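Local coordinates for Glyco_hydro_cc domain-containing protein (Blastomyces gilchristii, PDB 6UB0), which hydrolyses the beta-1,3-glucan curdlan as an exo-beta-1,3-glucanase of glycoside hydrolase family GH128 (subgroup III), at residues 25-30 and 43-48; 139-144 and 172-177. All coordinates share one frame; numbering follows the deposited sequence.

Contact 1 (25-30 with 43-48) comes first along the chain and closes before contact 2 (139-144 with 172-177) begins; their centres lie about 13 Å apart. Contact 1 joins the end of strand 23-27 to the loop that follows strand 41-42, and contact 2 pairs strands 138-146 and 172-180 of the parallel five-stranded sheet, all within one catalytic core of the TIM-barrel clan. The two meet directly. Tyr27 OH lies 2.8 Å from Thr175 O and Trp29 NE1 2.9 Å from Glu176 OE2, both probable hydrogen bonds, while Trp25 packs on Trp173. Together they contribute five of the twelve residues of the pocket that holds the bound sugars.

Contact 1: residues 25-30 and 43-48. With BGC (beta-D-glucopyranose), chain B.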
loop_
_atom_site.group_PDB
_atom_site.type_symbol
_atom_site.label_atom_id
_atom_site.label_comp_id
_atom_site.label_asym_id
_atom_site.label_seq_id
_atom_site.Cartn_x
_atom_site.Cartn_y
_atom_site.Cartn_z
ATOM N N TRP A 25 6.138 6.083 7.628
ATOM C CA TRP A 25 6.340 5.943 6.180
ATOM C C TRP A 25 5.291 6.688 5.351
ATOM O O TRP A 25 4.204 7.099 5.841
ATOM C CB TRP A 25 6.401 4.456 5.818
ATOM C CG TRP A 25 5.090 3.749 5.857
ATOM C CD1 TRP A 25 4.410 3.343 6.961
ATOM C CD2 TRP A 25 4.283 3.371 4.726
ATOM N NE1 TRP A 25 3.238 2.741 6.603
ATOM C CE2 TRP A 25 3.137 2.736 5.242
ATOM C CE3 TRP A 25 4.441 3.524 3.333
ATOM C CZ2 TRP A 25 2.126 2.269 4.401
ATOM C CZ3 TRP A 25 3.446 3.063 2.513
ATOM C CH2 TRP A 25 2.345 2.393 3.044
ATOM N N SER A 26 5.649 6.844 4.079
ATOM C CA SER A 26 4.880 7.578 3.077
ATOM C C SER A 26 5.043 6.915 1.721
ATOM O O SER A 26 6.061 6.233 1.493
ATOM C CB SER A 26 5.271 8.988 2.993
ATOM O OG SER A 26 6.544 9.091 2.452
ATOM N N TYR A 27 4.073 7.153 0.836
ATOM C CA TYR A 27 4.211 6.822 -0.598
ATOM C C TYR A 27 3.210 7.702 -1.310
ATOM O O TYR A 27 2.339 8.244 -0.643
ATOM C CB TYR A 27 4.091 5.306 -0.818
ATOM C CG TYR A 27 2.710 4.771 -1.068
ATOM C CD1 TYR A 27 1.787 4.708 -0.030
ATOM C CD2 TYR A 27 2.313 4.344 -2.338
ATOM C CE1 TYR A 27 0.494 4.239 -0.263
ATOM C CE2 TYR A 27 1.060 3.802 -2.554
ATOM C CZ TYR A 27 0.137 3.774 -1.525
ATOM O OH TYR A 27 -1.165 3.345 -1.709
ATOM N N ASN A 28 3.378 7.793 -2.602
ATOM C CA ASN A 28 2.610 8.688 -3.466
ATOM C C ASN A 28 2.292 8.042 -4.804
ATOM O O ASN A 28 2.054 8.803 -5.759
ATOM C CB ASN A 28 3.400 9.966 -3.707
ATOM C CG ASN A 28 4.718 9.817 -4.427
ATOM O OD1 ASN A 28 5.254 8.722 -4.626
ATOM N ND2 ASN A 28 5.226 10.953 -4.842
ATOM N N TRP A 29 2.253 6.714 -4.850
ATOM C CA TRP A 29 1.926 5.962 -6.092
ATOM C C TRP A 29 2.891 6.309 -7.220
ATOM O O TRP A 29 2.530 6.032 -8.397
ATOM C CB TRP A 29 0.503 6.301 -6.526
ATOM C CG TRP A 29 -0.591 5.836 -5.622
ATOM C CD1 TRP A 29 -1.181 4.616 -5.651
ATOM C CD2 TRP A 29 -1.232 6.577 -4.563
ATOM N NE1 TRP A 29 -2.136 4.533 -4.684
ATOM C CE2 TRP A 29 -2.196 5.717 -4.003
ATOM C CE3 TRP A 29 -1.082 7.857 -4.036
ATOM C CZ2 TRP A 29 -3.000 6.064 -2.923
ATOM C CZ3 TRP A 29 -1.916 8.227 -2.985
ATOM C CH2 TRP A 29 -2.888 7.370 -2.474
ATOM N N GLU A 30 4.053 6.903 -6.915
ATOM C CA GLU A 30 5.039 7.297 -7.928
ATOM C C GLU A 30 6.342 6.625 -7.549
ATOM O O GLU A 30 6.489 6.149 -6.418
ATOM C CB GLU A 30 5.281 8.807 -7.974
ATOM C CG GLU A 30 4.084 9.607 -8.408
ATOM C CD GLU A 30 3.691 9.300 -9.830
ATOM O OE1 GLU A 30 4.581 8.890 -10.626
ATOM O OE2 GLU A 30 2.487 9.439 -10.119
ATOM N N VAL A 43 8.572 5.278 0.363
ATOM C CA VAL A 43 8.639 3.970 -0.324
ATOM C C VAL A 43 8.345 4.198 -1.802
ATOM O O VAL A 43 7.227 4.505 -2.188
ATOM C CB VAL A 43 7.669 2.950 0.297
ATOM C CG1 VAL A 43 7.779 1.622 -0.422
ATOM C CG2 VAL A 43 7.926 2.798 1.776
ATOM N N PRO A 44 9.344 4.015 -2.694
ATOM C CA PRO A 44 9.084 4.128 -4.128
ATOM C C PRO A 44 8.116 3.053 -4.621
ATOM O O PRO A 44 8.106 1.958 -4.044
ATOM C CB PRO A 44 10.483 3.961 -4.750
ATOM C CG PRO A 44 11.412 4.312 -3.629
ATOM C CD PRO A 44 10.743 3.795 -2.375
ATOM N N MET A 45 7.294 3.426 -5.613
ATOM C CA MET A 45 6.393 2.482 -6.322
ATOM C C MET A 45 6.710 2.408 -7.816
ATOM O O MET A 45 6.781 3.431 -8.486
ATOM C CB MET A 45 4.930 2.830 -6.078
ATOM C CG MET A 45 4.008 2.040 -7.012
ATOM S SD MET A 45 2.265 2.391 -6.776
ATOM C CE MET A 45 1.844 1.293 -5.432
ATOM N N LEU A 46 6.859 1.177 -8.296
ATOM C CA LEU A 46 6.700 0.808 -9.727
ATOM C C LEU A 46 5.210 0.603 -10.018
ATOM O O LEU A 46 4.703 -0.420 -9.703
ATOM C CB LEU A 46 7.505 -0.458 -10.015
ATOM C CG LEU A 46 7.484 -0.887 -11.480
ATOM C CD1 LEU A 46 7.715 0.325 -12.354
ATOM C CD2 LEU A 46 8.528 -1.990 -11.766
ATOM N N TRP A 47 4.549 1.622 -10.534
ATOM C CA TRP A 47 3.067 1.708 -10.633
ATOM C C TRP A 47 2.542 0.697 -11.650
ATOM O O TRP A 47 1.451 0.160 -11.447
ATOM C CB TRP A 47 2.705 3.135 -11.020
ATOM C CG TRP A 47 1.239 3.395 -11.054
ATOM C CD1 TRP A 47 0.460 3.859 -10.036
ATOM C CD2 TRP A 47 0.358 3.131 -12.158
ATOM N NE1 TRP A 47 -0.830 3.996 -10.458
ATOM C CE2 TRP A 47 -0.929 3.511 -11.740
ATOM C CE3 TRP A 47 0.533 2.642 -13.465
ATOM C CZ2 TRP A 47 -2.032 3.422 -12.600
ATOM C CZ3 TRP A 47 -0.560 2.541 -14.301
ATOM C CH2 TRP A 47 -1.824 2.923 -13.866
ATOM N N GLY A 48 3.276 0.579 -12.742
ATOM C CA GLY A 48 2.911 -0.196 -13.940
ATOM C C GLY A 48 3.910 0.051 -15.068
ATOM O O GLY A 48 4.874 0.821 -14.948
HETATM C C2 BGC B . -3.872 6.501 -8.902
HETATM C C3 BGC B . -2.658 7.292 -8.511
HETATM C C4 BGC B . -3.153 8.435 -7.653
HETATM C C5 BGC B . -3.977 7.895 -6.466
HETATM C C6 BGC B . -4.674 8.870 -5.506
HETATM C C1 BGC B . -4.696 6.058 -7.725
HETATM O O2 BGC B . -3.356 5.345 -9.573
HETATM O O3 BGC B . -1.827 7.684 -9.646
HETATM O O4 BGC B . -1.951 9.123 -7.305
HETATM O O5 BGC B . -5.120 7.143 -6.889
HETATM O O6 BGC B . -5.407 9.824 -6.325
HETATM O O HOH W 1 5.520 5.610 -3.915
#
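Trp29 and Trp47 approach the bound glucose BGC in different ways. One face of the Trp29 indole is turned to the sugar, with BGC C5 over its centre and 3.6 Å from CD2, the aromatic platform familiar from carbohydrate-binding sites. Its opposite face receives Tyr27 OH, offset toward the rim and hydrogen-bonded to Thr175 O. Trp47 instead uses its edge: NE1 donates to BGC O2 at 3.0 Å in the ring plane, with an N-H...O angle of 157°. Its CG is anti to the backbone N (chi1 -176°), which brings CD1 to 3.4 Å from Trp29 O.

Met45 bends at chi3 (-85°) and places SD 3.7 Å from Trp29 CA, making an oblique Met-aromatic contact with the indole; its CE meets Tyr27 CE2 at 3.9 Å. Val43 CG2 reaches Trp25 CE3 obliquely. Two backbone bonds fix the spacing, Val43 N to Ser26 O (2.9 Å) and Met45 N to Glu30 O (3.0 Å). Asn28 OD1 accepts from Glu30 N in an Asx turn.

Strand 23-27 pairs with strand 5-8, against which Tyr27 and Trp29 pack, while Val43 and Pro44 lie against strand 69-71.

Contact 2: residues 139-144 and 172-177; sequences LAVHWH and VWVTEF. With GLC (alpha-D-glucopyranose), chain C.
The glycan pocket takes His142, His144 and Glu176 from this strand pair, and Glu176 carries the contact to the sugar. Its OE1 accepts from His144 NE2 at 2.7 Å, with an N-H...O angle of 160°. The carboxylate oxygen lies near the histidine ring plane and is met on its anti side, the two planes standing 84° apart. GLC O1 lies doubtfully close to the same OE1, at 2.4 Å, whereas OE2 accepts a hydrogen bond from GLC O2 at 2.7 Å.

His142 meets Glu176 quite differently. Its ring is stacked on the carboxylate, the planes 13° apart, and Glu176 CG sits 3.5 Å from the ring centroid as a CH-pi contact over the face. The Glu176 side chain, extended beyond CG, runs across the imidazole toward the sugar, while Thr175 OG1 lies at the ring's edge. Glu75 holds His142 ND1, and Glu178 bonds His144 ND1.

His142, His144 and Glu176 stand on two neighbouring parallel strands of a beta-alpha-beta unit, strand 138-146, helix 150-166 and strand 172-180, in a core of the TIM-barrel clan. Trp173 N to Leu139 O (2.6 Å) and Val141 N to Trp173 O (2.9 Å) set the register at the start. A beta bulge then shifts it by one residue between Val141 and His142, where Thr175 N makes a weak bond to Val141 O, so that His142 becomes the partner of Glu176; Trp143 N to Glu176 O continues the new register at 2.9 Å. On the other face of the sheet, Val141 CG2 touches Val174 CG2 at 4.1 Å, and both valines pack against helix 150-166, while Phe177 turns to helix 183-199.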
loop_
_atom_site.group_PDB
_atom_site.type_symbol
_atom_site.label_atom_id
_atom_site.label_comp_id
_atom_site.label_asym_id
_atom_site.label_seq_id
_atom_site.Cartn_x
_atom_site.Cartn_y
_atom_site.Cartn_z
ATOM N N LEU A 139 2.873 -8.799 0.604
ATOM C CA LEU A 139 1.740 -8.494 -0.311
ATOM C C LEU A 139 1.271 -7.071 -0.026
ATOM O O LEU A 139 1.195 -6.712 1.114
ATOM C CB LEU A 139 0.553 -9.439 -0.093
ATOM C CG LEU A 139 0.813 -10.939 -0.245
ATOM C CD1 LEU A 139 -0.506 -11.708 -0.312
ATOM C CD2 LEU A 139 1.623 -11.228 -1.503
ATOM N N ALA A 140 0.884 -6.354 -1.074
ATOM C CA ALA A 140 0.197 -5.059 -0.961
ATOM C C ALA A 140 -1.254 -5.335 -1.364
ATOM O O ALA A 140 -1.486 -5.994 -2.402
ATOM C CB ALA A 140 0.854 -4.024 -1.838
ATOM N N VAL A 141 -2.213 -4.881 -0.568
ATOM C CA VAL A 141 -3.666 -4.977 -0.909
ATOM C C VAL A 141 -4.403 -3.662 -0.603
ATOM O O VAL A 141 -3.926 -2.828 0.200
ATOM C CB VAL A 141 -4.324 -6.114 -0.102
ATOM C CG1 VAL A 141 -3.623 -7.464 -0.374
ATOM C CG2 VAL A 141 -4.391 -5.741 1.372
ATOM N N HIS A 142 -5.573 -3.504 -1.190
ATOM C CA HIS A 142 -6.423 -2.308 -1.033
ATOM C C HIS A 142 -7.851 -2.696 -0.664
ATOM O O HIS A 142 -8.308 -3.641 -1.301
ATOM C CB HIS A 142 -6.584 -1.607 -2.338
ATOM C CG HIS A 142 -5.370 -0.979 -2.878
ATOM N ND1 HIS A 142 -5.365 -0.446 -4.100
ATOM C CD2 HIS A 142 -4.132 -0.822 -2.360
ATOM C CE1 HIS A 142 -4.197 0.111 -4.337
ATOM N NE2 HIS A 142 -3.393 -0.118 -3.289
ATOM N N TRP A 143 -8.562 -1.943 0.202
ATOM C CA TRP A 143 -9.994 -2.177 0.478
ATOM C C TRP A 143 -10.741 -0.831 0.512
ATOM O O TRP A 143 -10.312 0.044 1.293
ATOM C CB TRP A 143 -10.172 -2.989 1.763
ATOM C CG TRP A 143 -11.606 -3.334 1.978
ATOM C CD1 TRP A 143 -12.281 -4.410 1.480
ATOM C CD2 TRP A 143 -12.578 -2.516 2.636
ATOM N NE1 TRP A 143 -13.598 -4.362 1.873
ATOM C CE2 TRP A 143 -13.810 -3.205 2.577
ATOM C CE3 TRP A 143 -12.518 -1.291 3.294
ATOM C CZ2 TRP A 143 -14.955 -2.698 3.179
ATOM C CZ3 TRP A 143 -13.653 -0.794 3.895
ATOM C CH2 TRP A 143 -14.866 -1.486 3.826
ATOM N N HIS A 144 -11.711 -0.627 -0.391
ATOM C CA HIS A 144 -12.630 0.535 -0.398
ATOM C C HIS A 144 -14.058 -0.006 -0.284
ATOM O O HIS A 144 -14.379 -1.016 -0.909
ATOM C CB HIS A 144 -12.527 1.377 -1.660
ATOM C CG HIS A 144 -11.178 1.976 -1.893
ATOM N ND1 HIS A 144 -10.979 3.356 -1.906
ATOM C CD2 HIS A 144 -9.986 1.409 -2.157
ATOM C CE1 HIS A 144 -9.712 3.613 -2.143
ATOM N NE2 HIS A 144 -9.085 2.441 -2.281
ATOM N N VAL A 172 1.509 -8.674 4.994
ATOM C CA VAL A 172 0.901 -7.775 3.973
ATOM C C VAL A 172 1.049 -6.314 4.404
ATOM O O VAL A 172 0.883 -6.009 5.604
ATOM C CB VAL A 172 -0.576 -8.092 3.627
ATOM C CG1 VAL A 172 -0.847 -9.598 3.520
ATOM C CG2 VAL A 172 -1.595 -7.464 4.566
ATOM N N TRP A 173 1.158 -5.423 3.420
ATOM C CA TRP A 173 0.769 -4.001 3.660
ATOM C C TRP A 173 -0.634 -3.741 3.071
ATOM O O TRP A 173 -0.847 -3.993 1.887
ATOM C CB TRP A 173 1.754 -3.009 3.063
ATOM C CG TRP A 173 3.162 -3.149 3.546
ATOM C CD1 TRP A 173 3.733 -4.181 4.231
ATOM C CD2 TRP A 173 4.220 -2.243 3.223
ATOM N NE1 TRP A 173 5.066 -3.929 4.433
ATOM C CE2 TRP A 173 5.395 -2.764 3.796
ATOM C CE3 TRP A 173 4.262 -1.017 2.542
ATOM C CZ2 TRP A 173 6.611 -2.086 3.708
ATOM C CZ3 TRP A 173 5.478 -0.374 2.404
ATOM C CH2 TRP A 173 6.641 -0.906 2.987
ATOM N N VAL A 174 -1.491 -3.119 3.851
ATOM C CA VAL A 174 -2.782 -2.564 3.354
ATOM C C VAL A 174 -2.504 -1.132 2.915
ATOM O O VAL A 174 -2.543 -0.179 3.768
ATOM C CB VAL A 174 -3.930 -2.610 4.378
ATOM C CG1 VAL A 174 -5.230 -2.240 3.699
ATOM C CG2 VAL A 174 -4.079 -3.953 5.092
ATOM N N THR A 175 -2.087 -0.976 1.694
ATOM C CA THR A 175 -1.529 0.324 1.214
ATOM C C THR A 175 -2.656 1.305 0.900
ATOM O O THR A 175 -2.359 2.452 0.664
ATOM C CB THR A 175 -0.537 0.143 0.062
ATOM O OG1 THR A 175 -1.102 -0.632 -0.981
ATOM C CG2 THR A 175 0.719 -0.619 0.457
ATOM N N GLU A 176 -3.910 0.826 0.831
ATOM C CA GLU A 176 -5.098 1.694 0.718
ATOM C C GLU A 176 -6.229 1.047 1.520
ATOM O O GLU A 176 -6.577 -0.080 1.221
ATOM C CB GLU A 176 -5.645 1.832 -0.692
ATOM C CG GLU A 176 -4.804 2.616 -1.671
ATOM C CD GLU A 176 -5.368 2.749 -3.067
ATOM O OE1 GLU A 176 -6.540 2.377 -3.275
ATOM O OE2 GLU A 176 -4.618 3.149 -3.968
ATOM N N PHE A 177 -6.846 1.788 2.434
ATOM C CA PHE A 177 -8.226 1.438 2.861
ATOM C C PHE A 177 -9.047 2.702 3.082
ATOM O O PHE A 177 -8.506 3.710 3.527
ATOM C CB PHE A 177 -8.127 0.522 4.068
ATOM C CG PHE A 177 -7.510 1.183 5.267
ATOM C CD1 PHE A 177 -8.300 1.877 6.173
ATOM C CD2 PHE A 177 -6.147 1.117 5.491
ATOM C CE1 PHE A 177 -7.720 2.513 7.262
ATOM C CE2 PHE A 177 -5.594 1.708 6.603
ATOM C CZ PHE A 177 -6.394 2.375 7.507
HETATM C C1 GLC C . -7.901 3.027 -6.076
HETATM C C2 GLC C . -6.747 3.474 -6.987
HETATM C C3 GLC C . -6.814 4.978 -7.261
HETATM C C4 GLC C . -8.241 5.349 -7.746
HETATM C C5 GLC C . -9.309 4.788 -6.846
HETATM C C6 GLC C . -10.763 5.092 -7.261
HETATM O O1 GLC C . -7.923 3.696 -4.806
HETATM O O2 GLC C . -5.407 3.204 -6.511
HETATM O O3 GLC C . -5.803 5.322 -8.208
HETATM O O4 GLC C . -8.385 6.727 -7.669
HETATM O O5 GLC C . -9.118 3.374 -6.786
HETATM O O6 GLC C . -10.752 5.123 -8.659
#